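Local structure of 5' nucleotidase family protein (Staphylococcus aureus subsp. aureus, 4Q7F) at residues V28-P34 with M46-L50; P34-R40 with R310-D315; L49-V54 with V294-F300. The protein belongs to the 5'-nucleotidase family, combining a metal-binding calcineurin-like phosphoesterase domain with the family's C-terminal domain. All coordinates share one frame; numbering follows the deposited sequence.

Contact 1. Residues V28-P34 with M46-L50. With MN (manganese (II) ion), chain C.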
loop_
_atom_site.group_PDB
_atom_site.type_symbol
_atom_site.label_atom_id
_atom_site.label_comp_id
_atom_site.label_asym_id
_atom_site.label_seq_id
_atom_site.Cartn_x
_atom_site.Cartn_y
_atom_site.Cartn_z
ATOM N N VAL A 28 7.340 5.698 -1.444
ATOM C CA VAL A 28 8.603 5.492 -0.777
ATOM C C VAL A 28 8.391 4.633 0.468
ATOM O O VAL A 28 9.247 3.787 0.826
ATOM C CB VAL A 28 9.259 6.820 -0.442
ATOM C CG1 VAL A 28 10.562 6.575 0.310
ATOM C CG2 VAL A 28 9.497 7.552 -1.753
ATOM N N HIS A 29 7.235 4.856 1.096
ATOM C CA HIS A 29 6.749 4.061 2.213
ATOM C C HIS A 29 7.647 4.005 3.429
ATOM O O HIS A 29 7.696 2.993 4.125
ATOM C CB HIS A 29 6.391 2.643 1.740
ATOM C CG HIS A 29 5.025 2.532 1.138
ATOM N ND1 HIS A 29 3.882 2.713 1.880
ATOM C CD2 HIS A 29 4.613 2.195 -0.107
ATOM C CE1 HIS A 29 2.821 2.511 1.117
ATOM N NE2 HIS A 29 3.237 2.200 -0.095
ATOM N N GLY A 30 8.396 5.085 3.654
ATOM C CA GLY A 30 9.263 5.167 4.825
ATOM C C GLY A 30 10.526 4.353 4.691
ATOM O O GLY A 30 11.179 4.064 5.708
ATOM N N TYR A 31 10.852 3.938 3.454
ATOM C CA TYR A 31 12.115 3.273 3.164
ATOM C C TYR A 31 13.114 4.378 2.786
ATOM O O TYR A 31 13.232 4.776 1.632
ATOM C CB TYR A 31 11.977 2.247 2.061
ATOM C CG TYR A 31 11.216 1.036 2.538
ATOM C CD1 TYR A 31 9.839 1.000 2.498
ATOM C CD2 TYR A 31 11.883 -0.038 3.105
ATOM C CE1 TYR A 31 9.130 -0.104 2.966
ATOM C CE2 TYR A 31 11.187 -1.144 3.584
ATOM C CZ TYR A 31 9.811 -1.158 3.514
ATOM O OH TYR A 31 9.113 -2.235 3.992
ATOM N N ILE A 32 13.797 4.871 3.801
ATOM C CA ILE A 32 14.750 5.962 3.684
ATOM C C ILE A 32 16.164 5.392 3.517
ATOM O O ILE A 32 16.911 5.796 2.628
ATOM C CB ILE A 32 14.717 6.812 4.969
ATOM C CG1 ILE A 32 13.306 7.352 5.229
ATOM C CG2 ILE A 32 15.757 7.941 4.896
ATOM C CD1 ILE A 32 12.740 8.210 4.135
ATOM N N PHE A 33 16.526 4.467 4.399
ATOM C CA PHE A 33 17.824 3.823 4.356
ATOM C C PHE A 33 17.891 2.836 3.214
ATOM O O PHE A 33 16.864 2.466 2.684
ATOM C CB PHE A 33 18.113 3.158 5.674
ATOM C CG PHE A 33 18.166 4.131 6.814
ATOM C CD1 PHE A 33 19.240 4.974 6.953
ATOM C CD2 PHE A 33 17.128 4.235 7.693
ATOM C CE1 PHE A 33 19.284 5.890 7.972
ATOM C CE2 PHE A 33 17.171 5.148 8.733
ATOM C CZ PHE A 33 18.249 5.983 8.857
ATOM N N PRO A 34 19.113 2.432 2.802
ATOM C CA PRO A 34 19.239 1.476 1.689
ATOM C C PRO A 34 19.100 0.046 2.170
ATOM O O PRO A 34 20.086 -0.722 2.148
ATOM C CB PRO A 34 20.636 1.765 1.161
ATOM C CG PRO A 34 21.382 2.231 2.371
ATOM C CD PRO A 34 20.406 3.075 3.107
HETATM N N MSE A 46 18.365 1.164 -2.984
HETATM C CA MSE A 46 16.964 1.530 -2.776
HETATM C C MSE A 46 16.877 2.521 -1.679
HETATM O O MSE A 46 17.863 2.804 -0.989
HETATM C CB MSE A 46 16.194 0.276 -2.261
HETATM C CG MSE A 46 16.596 -0.144 -0.804
HETATM SE SE MSE A 46 15.550 -1.724 -0.309
HETATM C CE MSE A 46 13.926 -0.730 0.207
ATOM N N GLY A 47 15.704 3.078 -1.493
ATOM C CA GLY A 47 15.496 4.015 -0.415
ATOM C C GLY A 47 15.665 5.444 -0.866
ATOM O O GLY A 47 16.297 5.703 -1.861
ATOM N N LEU A 48 15.094 6.361 -0.085
ATOM C CA LEU A 48 15.049 7.763 -0.425
ATOM C C LEU A 48 16.415 8.456 -0.390
ATOM O O LEU A 48 16.697 9.340 -1.204
ATOM C CB LEU A 48 14.058 8.473 0.513
ATOM C CG LEU A 48 13.750 9.919 0.162
ATOM C CD1 LEU A 48 12.982 9.969 -1.142
ATOM C CD2 LEU A 48 12.982 10.625 1.266
ATOM N N LEU A 49 17.264 8.073 0.542
ATOM C CA LEU A 49 18.589 8.685 0.592
ATOM C C LEU A 49 19.288 8.508 -0.761
ATOM O O LEU A 49 19.725 9.469 -1.372
ATOM C CB LEU A 49 19.422 8.087 1.705
ATOM C CG LEU A 49 19.018 8.563 3.097
ATOM C CD1 LEU A 49 19.839 7.803 4.123
ATOM C CD2 LEU A 49 19.228 10.073 3.244
ATOM N N LEU A 50 19.321 7.276 -1.249
ATOM C CA LEU A 50 20.002 6.968 -2.482
ATOM C C LEU A 50 19.236 7.478 -3.695
ATOM O O LEU A 50 19.835 8.038 -4.615
ATOM C CB LEU A 50 20.277 5.468 -2.565
ATOM C CG LEU A 50 21.156 4.956 -3.669
ATOM C CD1 LEU A 50 22.527 5.615 -3.591
ATOM C CD2 LEU A 50 21.267 3.445 -3.517
HETATM MN MN MN C . 1.759 2.366 -1.797
HETATM O O HOH W 1 18.665 4.976 0.580
HETATM O O HOH W 2 -0.289 1.659 -2.451
HETATM O O HOH W 3 0.891 0.466 -0.536
#
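Tyr31 and Ile32 offer their backbone carbonyls to the first turn of helix 48-59, joining this helix to the metal-bearing loop that follows strand 19-25 in the calcineurin-like phosphoesterase fold. Leu48 N donates to Tyr31 O at 3.0 Å, and Leu49 N to Ile32 O at 3.1 Å in a straighter bond (167° at the hydrogen). The next amide, Leu50 N, gives its hydrogen to a water that in turn donates to Ile32 O and Met46 O. Two of the first N-H groups of the helix are thus met by loop carbonyls and the third by a water. Gly47, the N-cap residue, suits its place because it has no side chain to press on the carbonyls beside it: its CA-H rests against Tyr31 O, with 3.1 Å between Gly47 CA and that oxygen.

The apolar contacts lie around these bonds. Ile32 and Leu48 run side by side and meet through CD1 and CD2 at 3.8 Å, while the other branch of Ile32, CG2, crosses to Leu49 CG. The side chains of Val28 and Leu48 cross at about a right angle, touching through Val28 CG1 and Leu48 CB. Met46, a selenomethionine, is long enough to reach the Tyr31 ring, which it crosses obliquely; the bend at its third torsion (chi3 -82°) brings CE to 3.6 Å from Tyr31 CD2. Helix 91-99 covers Val28, Ile32 and Leu48 from beyond.

Metal coordination comes from His29, whose ring turns from the helix. The type I' turn from Val28 to Tyr31 carries it toward the manganese, also bound by Asp27, Asp72 and His249. His29 ND1 bonds to Gln75 O, which helps to fix the ring's rotation, and His29 NE2 sits 2.3 Å from the manganese ion.

Contact 2. Residues P34-R40 with R310-D315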
loop_
_atom_site.group_PDB
_atom_site.type_symbol
_atom_site.label_atom_id
_atom_site.label_comp_id
_atom_site.label_asym_id
_atom_site.label_seq_id
_atom_site.Cartn_x
_atom_site.Cartn_y
_atom_site.Cartn_z
ATOM N N PRO A 34 19.113 2.432 2.802
ATOM C CA PRO A 34 19.239 1.476 1.689
ATOM C C PRO A 34 19.100 0.046 2.170
ATOM O O PRO A 34 20.086 -0.722 2.148
ATOM C CB PRO A 34 20.636 1.765 1.161
ATOM C CG PRO A 34 21.382 2.231 2.371
ATOM C CD PRO A 34 20.406 3.075 3.107
ATOM N N THR A 35 17.889 -0.291 2.635
ATOM C CA THR A 35 17.587 -1.620 3.169
ATOM C C THR A 35 16.096 -1.900 3.229
ATOM O O THR A 35 15.293 -0.978 3.396
ATOM C CB THR A 35 18.149 -1.777 4.598
ATOM O OG1 THR A 35 17.830 -3.074 5.117
ATOM C CG2 THR A 35 17.575 -0.705 5.530
ATOM N N ASP A 36 15.732 -3.184 3.122
ATOM C CA ASP A 36 14.345 -3.623 3.266
ATOM C C ASP A 36 14.161 -4.265 4.667
ATOM O O ASP A 36 13.106 -4.810 4.984
ATOM C CB ASP A 36 13.936 -4.595 2.148
ATOM C CG ASP A 36 14.747 -5.867 2.125
ATOM O OD1 ASP A 36 15.482 -6.186 3.086
ATOM O OD2 ASP A 36 14.636 -6.583 1.117
ATOM N N PHE A 37 15.225 -4.201 5.473
ATOM C CA PHE A 37 15.253 -4.698 6.870
ATOM C C PHE A 37 15.130 -6.217 7.064
ATOM O O PHE A 37 14.940 -6.693 8.185
ATOM C CB PHE A 37 14.233 -3.955 7.725
ATOM C CG PHE A 37 14.421 -2.470 7.730
ATOM C CD1 PHE A 37 15.381 -1.882 8.552
ATOM C CD2 PHE A 37 13.656 -1.662 6.907
ATOM C CE1 PHE A 37 15.575 -0.512 8.541
ATOM C CE2 PHE A 37 13.838 -0.291 6.902
ATOM C CZ PHE A 37 14.790 0.284 7.731
ATOM N N THR A 38 15.288 -6.991 6.005
ATOM C CA THR A 38 15.236 -8.441 6.149
ATOM C C THR A 38 16.356 -8.918 7.096
ATOM O O THR A 38 16.214 -9.931 7.769
ATOM C CB THR A 38 15.263 -9.166 4.793
ATOM O OG1 THR A 38 16.347 -8.699 4.016
ATOM C CG2 THR A 38 13.989 -8.881 4.025
ATOM N N SER A 39 17.444 -8.157 7.183
ATOM C CA SER A 39 18.529 -8.464 8.132
ATOM C C SER A 39 19.230 -7.153 8.491
ATOM O O SER A 39 19.200 -6.206 7.726
ATOM C CB SER A 39 19.514 -9.521 7.582
ATOM O OG SER A 39 20.224 -9.071 6.434
ATOM N N ARG A 40 19.839 -7.119 9.671
ATOM C CA ARG A 40 20.485 -5.919 10.206
ATOM C C ARG A 40 21.449 -5.180 9.305
ATOM O O ARG A 40 21.370 -3.952 9.196
ATOM C CB ARG A 40 21.214 -6.268 11.502
ATOM C CG ARG A 40 21.918 -5.083 12.139
ATOM C CD ARG A 40 22.623 -5.449 13.428
ATOM N NE ARG A 40 23.140 -4.231 14.035
ATOM C CZ ARG A 40 22.553 -3.541 15.017
ATOM N NH1 ARG A 40 23.128 -2.431 15.450
ATOM N NH2 ARG A 40 21.413 -3.946 15.583
ATOM N N ARG A 310 19.850 4.888 12.057
ATOM C CA ARG A 310 19.756 3.525 11.513
ATOM C C ARG A 310 20.135 2.507 12.606
ATOM O O ARG A 310 19.474 1.500 12.768
ATOM C CB ARG A 310 20.687 3.383 10.296
ATOM C CG ARG A 310 21.008 1.969 9.788
ATOM C CD ARG A 310 19.994 1.428 8.826
ATOM N NE ARG A 310 20.214 0.026 8.461
ATOM C CZ ARG A 310 20.772 -0.430 7.332
ATOM N NH1 ARG A 310 21.212 0.387 6.390
ATOM N NH2 ARG A 310 20.868 -1.749 7.139
ATOM N N LYS A 311 21.206 2.771 13.339
ATOM C CA LYS A 311 21.651 1.846 14.408
ATOM C C LYS A 311 20.600 1.677 15.500
ATOM O O LYS A 311 20.343 0.555 15.946
ATOM C CB LYS A 311 22.967 2.312 15.052
ATOM C CG LYS A 311 23.487 1.374 16.138
ATOM C CD LYS A 311 24.684 1.980 16.848
ATOM C CE LYS A 311 25.310 1.006 17.840
ATOM N NZ LYS A 311 24.388 0.541 18.911
ATOM N N GLN A 312 20.034 2.795 15.961
ATOM C CA GLN A 312 18.969 2.764 16.969
ATOM C C GLN A 312 17.814 1.925 16.442
ATOM O O GLN A 312 17.242 1.103 17.157
ATOM C CB GLN A 312 18.478 4.169 17.272
ATOM C CG GLN A 312 19.451 4.992 18.115
ATOM C CD GLN A 312 19.031 6.441 18.215
ATOM O OE1 GLN A 312 18.535 7.027 17.243
ATOM N NE2 GLN A 312 19.261 7.046 19.374
ATOM N N LEU A 313 17.493 2.134 15.177
ATOM C CA LEU A 313 16.421 1.411 14.537
ATOM C C LEU A 313 16.731 -0.083 14.513
ATOM O O LEU A 313 15.907 -0.896 14.932
ATOM C CB LEU A 313 16.211 1.950 13.116
ATOM C CG LEU A 313 15.215 1.176 12.252
ATOM C CD1 LEU A 313 13.878 1.004 12.957
ATOM C CD2 LEU A 313 15.046 1.912 10.924
ATOM N N GLU A 314 17.923 -0.450 14.043
ATOM C CA GLU A 314 18.303 -1.878 14.003
ATOM C C GLU A 314 18.321 -2.474 15.411
ATOM O O GLU A 314 17.869 -3.603 15.636
ATOM C CB GLU A 314 19.654 -2.063 13.309
ATOM C CG GLU A 314 19.679 -1.628 11.839
ATOM C CD GLU A 314 18.783 -2.435 10.930
ATOM O OE1 GLU A 314 18.251 -3.532 11.327
ATOM O OE2 GLU A 314 18.620 -1.970 9.773
ATOM N N ASP A 315 18.847 -1.717 16.375
ATOM C CA ASP A 315 18.878 -2.202 17.756
ATOM C C ASP A 315 17.453 -2.562 18.233
ATOM O O ASP A 315 17.232 -3.622 18.804
ATOM C CB ASP A 315 19.534 -1.182 18.683
ATOM C CG ASP A 315 21.050 -1.065 18.462
ATOM O OD1 ASP A 315 21.650 -1.851 17.680
ATOM O OD2 ASP A 315 21.661 -0.180 19.079
HETATM O O HOH W 4 18.181 -3.568 7.631
#
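Arg40 and Glu314 bring the two backbones nearest, 6.0 Å between their CA atoms, where the irregular chain 34-40 passes the helical segment 310-315. Here Arg310 NH2 donates to Arg40 O at 3.1 Å, the donor tilted from the carbonyl plane, and also bonds to Gln42 O.

Arg40 reaches across the helix with its chain fully extended from CG to NE, and this length lets it find Asp315. Arg40 NH1 and NH2 both grip one oxygen, Asp315 OD1, end-on, at 2.7 Å and 3.0 Å, with guanidinium and carboxylate nearly coplanar (22°); NH2 also has a salt bridge to Asp318. The other oxygen, Asp315 OD2, takes Lys311 NZ, so two cations share the carboxylate. Glu314 CB lies over one face of the Arg40 guanidinium, toward its rim.

Arg310 bends at its second torsion (chi2 86°), which turns its guanidinium toward the loop; there Arg310 NE forms a salt bridge with Glu314 OE2 at 2.9 Å. Thr35 CG2 covers the centre of one guanidinium face, 3.7 Å from Arg310 CZ. Thr35 suits both demands made on it, since its methyl packs while OG1 accepts from Phe37 N in an ST turn. A water links Thr35 OG1, Ser39 O and Glu314 OE2. Phe37 brings its ring edge toward that same OE2, and its CE1 meets Leu313 CD2 at 3.4 Å.

Glu314 OE1 forms a salt bridge with Arg378, which also bonds to Phe37 O. Phe37 packs between helix 304-317 and Pro78 of helix 78-85, whose Phe79 and Tyr82 cover Leu313.

Contact 3. Residues L49-V54 with V294-F300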
loop_
_atom_site.group_PDB
_atom_site.type_symbol
_atom_site.label_atom_id
_atom_site.label_comp_id
_atom_site.label_asym_id
_atom_site.label_seq_id
_atom_site.Cartn_x
_atom_site.Cartn_y
_atom_site.Cartn_z
ATOM N N LEU A 49 17.264 8.073 0.542
ATOM C CA LEU A 49 18.589 8.685 0.592
ATOM C C LEU A 49 19.288 8.508 -0.761
ATOM O O LEU A 49 19.725 9.469 -1.372
ATOM C CB LEU A 49 19.422 8.087 1.705
ATOM C CG LEU A 49 19.018 8.563 3.097
ATOM C CD1 LEU A 49 19.839 7.803 4.123
ATOM C CD2 LEU A 49 19.228 10.073 3.244
ATOM N N LEU A 50 19.321 7.276 -1.249
ATOM C CA LEU A 50 20.002 6.968 -2.482
ATOM C C LEU A 50 19.236 7.478 -3.695
ATOM O O LEU A 50 19.835 8.038 -4.615
ATOM C CB LEU A 50 20.277 5.468 -2.565
ATOM C CG LEU A 50 21.156 4.956 -3.669
ATOM C CD1 LEU A 50 22.527 5.615 -3.591
ATOM C CD2 LEU A 50 21.267 3.445 -3.517
ATOM N N ALA A 51 17.914 7.334 -3.687
ATOM C CA ALA A 51 17.126 7.845 -4.805
ATOM C C ALA A 51 17.316 9.352 -4.932
ATOM O O ALA A 51 17.453 9.868 -6.023
ATOM C CB ALA A 51 15.667 7.514 -4.628
ATOM N N ASN A 52 17.364 10.056 -3.803
ATOM C CA ASN A 52 17.541 11.495 -3.838
ATOM C C ASN A 52 18.939 11.861 -4.345
ATOM O O ASN A 52 19.106 12.858 -5.052
ATOM C CB ASN A 52 17.287 12.127 -2.462
ATOM C CG ASN A 52 17.333 13.628 -2.502
ATOM O OD1 ASN A 52 16.477 14.279 -3.123
ATOM N ND2 ASN A 52 18.273 14.198 -1.784
ATOM N N HIS A 53 19.949 11.099 -3.923
ATOM C CA HIS A 53 21.314 11.279 -4.401
ATOM C C HIS A 53 21.340 11.169 -5.951
ATOM O O HIS A 53 22.012 11.934 -6.625
ATOM C CB HIS A 53 22.215 10.236 -3.742
ATOM C CG HIS A 53 23.619 10.224 -4.235
ATOM N ND1 HIS A 53 24.525 11.217 -3.934
ATOM C CD2 HIS A 53 24.298 9.298 -4.957
ATOM C CE1 HIS A 53 25.691 10.917 -4.460
ATOM N NE2 HIS A 53 25.583 9.755 -5.083
ATOM N N VAL A 54 20.552 10.259 -6.496
ATOM C CA VAL A 54 20.479 10.078 -7.949
ATOM C C VAL A 54 19.867 11.301 -8.624
ATOM O O VAL A 54 20.306 11.708 -9.700
ATOM C CB VAL A 54 19.664 8.822 -8.303
ATOM C CG1 VAL A 54 19.273 8.814 -9.776
ATOM C CG2 VAL A 54 20.459 7.570 -7.959
ATOM N N VAL A 294 17.848 3.441 -9.608
ATOM C CA VAL A 294 18.546 3.910 -8.419
ATOM C C VAL A 294 19.718 2.953 -8.190
ATOM O O VAL A 294 19.518 1.761 -7.975
ATOM C CB VAL A 294 17.635 4.006 -7.201
ATOM C CG1 VAL A 294 18.450 4.259 -5.941
ATOM C CG2 VAL A 294 16.609 5.119 -7.414
ATOM N N ILE A 295 20.933 3.482 -8.241
ATOM C CA ILE A 295 22.130 2.666 -8.102
ATOM C C ILE A 295 23.093 3.244 -7.086
ATOM O O ILE A 295 23.049 4.423 -6.769
ATOM C CB ILE A 295 22.877 2.511 -9.459
ATOM C CG1 ILE A 295 23.331 3.883 -9.994
ATOM C CG2 ILE A 295 21.996 1.793 -10.474
ATOM C CD1 ILE A 295 23.976 3.836 -11.357
ATOM N N ASP A 296 23.947 2.383 -6.555
ATOM C CA ASP A 296 24.973 2.799 -5.605
ATOM C C ASP A 296 26.078 3.418 -6.437
ATOM O O ASP A 296 26.201 3.134 -7.633
ATOM C CB ASP A 296 25.487 1.568 -4.848
ATOM C CG ASP A 296 26.542 1.894 -3.820
ATOM O OD1 ASP A 296 26.416 2.901 -3.107
ATOM O OD2 ASP A 296 27.514 1.118 -3.735
ATOM N N ASP A 297 26.853 4.310 -5.842
ATOM C CA ASP A 297 27.990 4.882 -6.537
ATOM C C ASP A 297 28.998 5.263 -5.473
ATOM O O ASP A 297 28.691 5.255 -4.283
ATOM C CB ASP A 297 27.609 6.041 -7.494
ATOM C CG ASP A 297 27.134 7.288 -6.768
ATOM O OD1 ASP A 297 27.544 7.511 -5.622
ATOM O OD2 ASP A 297 26.374 8.066 -7.363
ATOM N N SER A 298 30.200 5.592 -5.893
ATOM C CA SER A 298 31.250 5.863 -4.935
ATOM C C SER A 298 31.183 7.223 -4.263
ATOM O O SER A 298 31.978 7.480 -3.368
ATOM C CB SER A 298 32.600 5.634 -5.590
ATOM O OG SER A 298 32.660 4.302 -6.091
ATOM N N THR A 299 30.244 8.085 -4.656
ATOM C CA THR A 299 30.144 9.409 -4.014
ATOM C C THR A 299 29.065 9.470 -2.958
ATOM O O THR A 299 29.008 10.416 -2.198
ATOM C CB THR A 299 29.844 10.536 -5.009
ATOM O OG1 THR A 299 28.565 10.319 -5.600
ATOM C CG2 THR A 299 30.909 10.620 -6.077
ATOM N N PHE A 300 28.195 8.468 -2.929
ATOM C CA PHE A 300 27.118 8.433 -1.980
ATOM C C PHE A 300 27.623 8.163 -0.577
ATOM O O PHE A 300 28.339 7.204 -0.344
ATOM C CB PHE A 300 26.123 7.336 -2.378
ATOM C CG PHE A 300 25.009 7.137 -1.396
ATOM C CD1 PHE A 300 24.040 8.129 -1.214
ATOM C CD2 PHE A 300 24.875 5.930 -0.704
ATOM C CE1 PHE A 300 22.993 7.938 -0.334
ATOM C CE2 PHE A 300 23.827 5.734 0.173
ATOM C CZ PHE A 300 22.885 6.745 0.363
#
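Leu50 and Phe300 form the dense centre of this contact, where one face of helix 48-59 meets the loop that follows strand 284-293. Leu50 CD1 stands over the middle of the Phe300 ring, 3.6 Å from its centroid and 11° off the normal, a CH-pi contact. Leu49 CB lies at the ring's edge, near CZ. On the other side of Leu50, CG packs against Val294 CG1 at 3.6 Å, and Val294 CG2 touches Ala51 CB; the small Ala51 lets the strand end draw close. Both Val294 and Ala51 also rest on Val271 of strand 270-278. The apolar crowding has a cost: Ile295 O, 3.4 Å from Leu50 CD1, is buried with no polar partner in the model.

Toward solvent the contact becomes polar and sparser. His53 holds CG anti to its amide nitrogen (chi1 175°), sending the ring out over the loop, where Phe300 CB covers one face. His53 NE2 donates to Asp297 OD2 at 2.9 Å on the syn lone pair, with the oxygen somewhat out of the ring plane, and makes a weak bond to Asp297 OD1. Gln57, one turn further along the helix, donates to the same OD2. Ile295 and Asp296, both exposed, point their side chains away from the helix.

Asp297 also organises its own loop: OD1 accepts from Thr299 N and, at 2.9 Å, from Phe300 N, an Asx turn and Asx motif that accompany the type I beta turn from Asp297 to Phe300.

The contacts follow one another across a single side of the protein. Contact 1 lies between the others, its centre 12 Å from that of contact 2 and 10 Å from that of contact 3; contacts 2 and 3 are 18 Å apart. Pro34 belongs to contacts 1 and 2, while Leu49 and Leu50 on helix 48-59 serve contacts 1 and 3. Along the chain the order is 28-34, 34-40, 46-50, 49-54, then, some 240 residues later, 294-300 and 310-315. Contacts 2 and 3 therefore bring the region around helix 304-317 back onto the early loop and helix, beside the manganese-binding loop of contact 1.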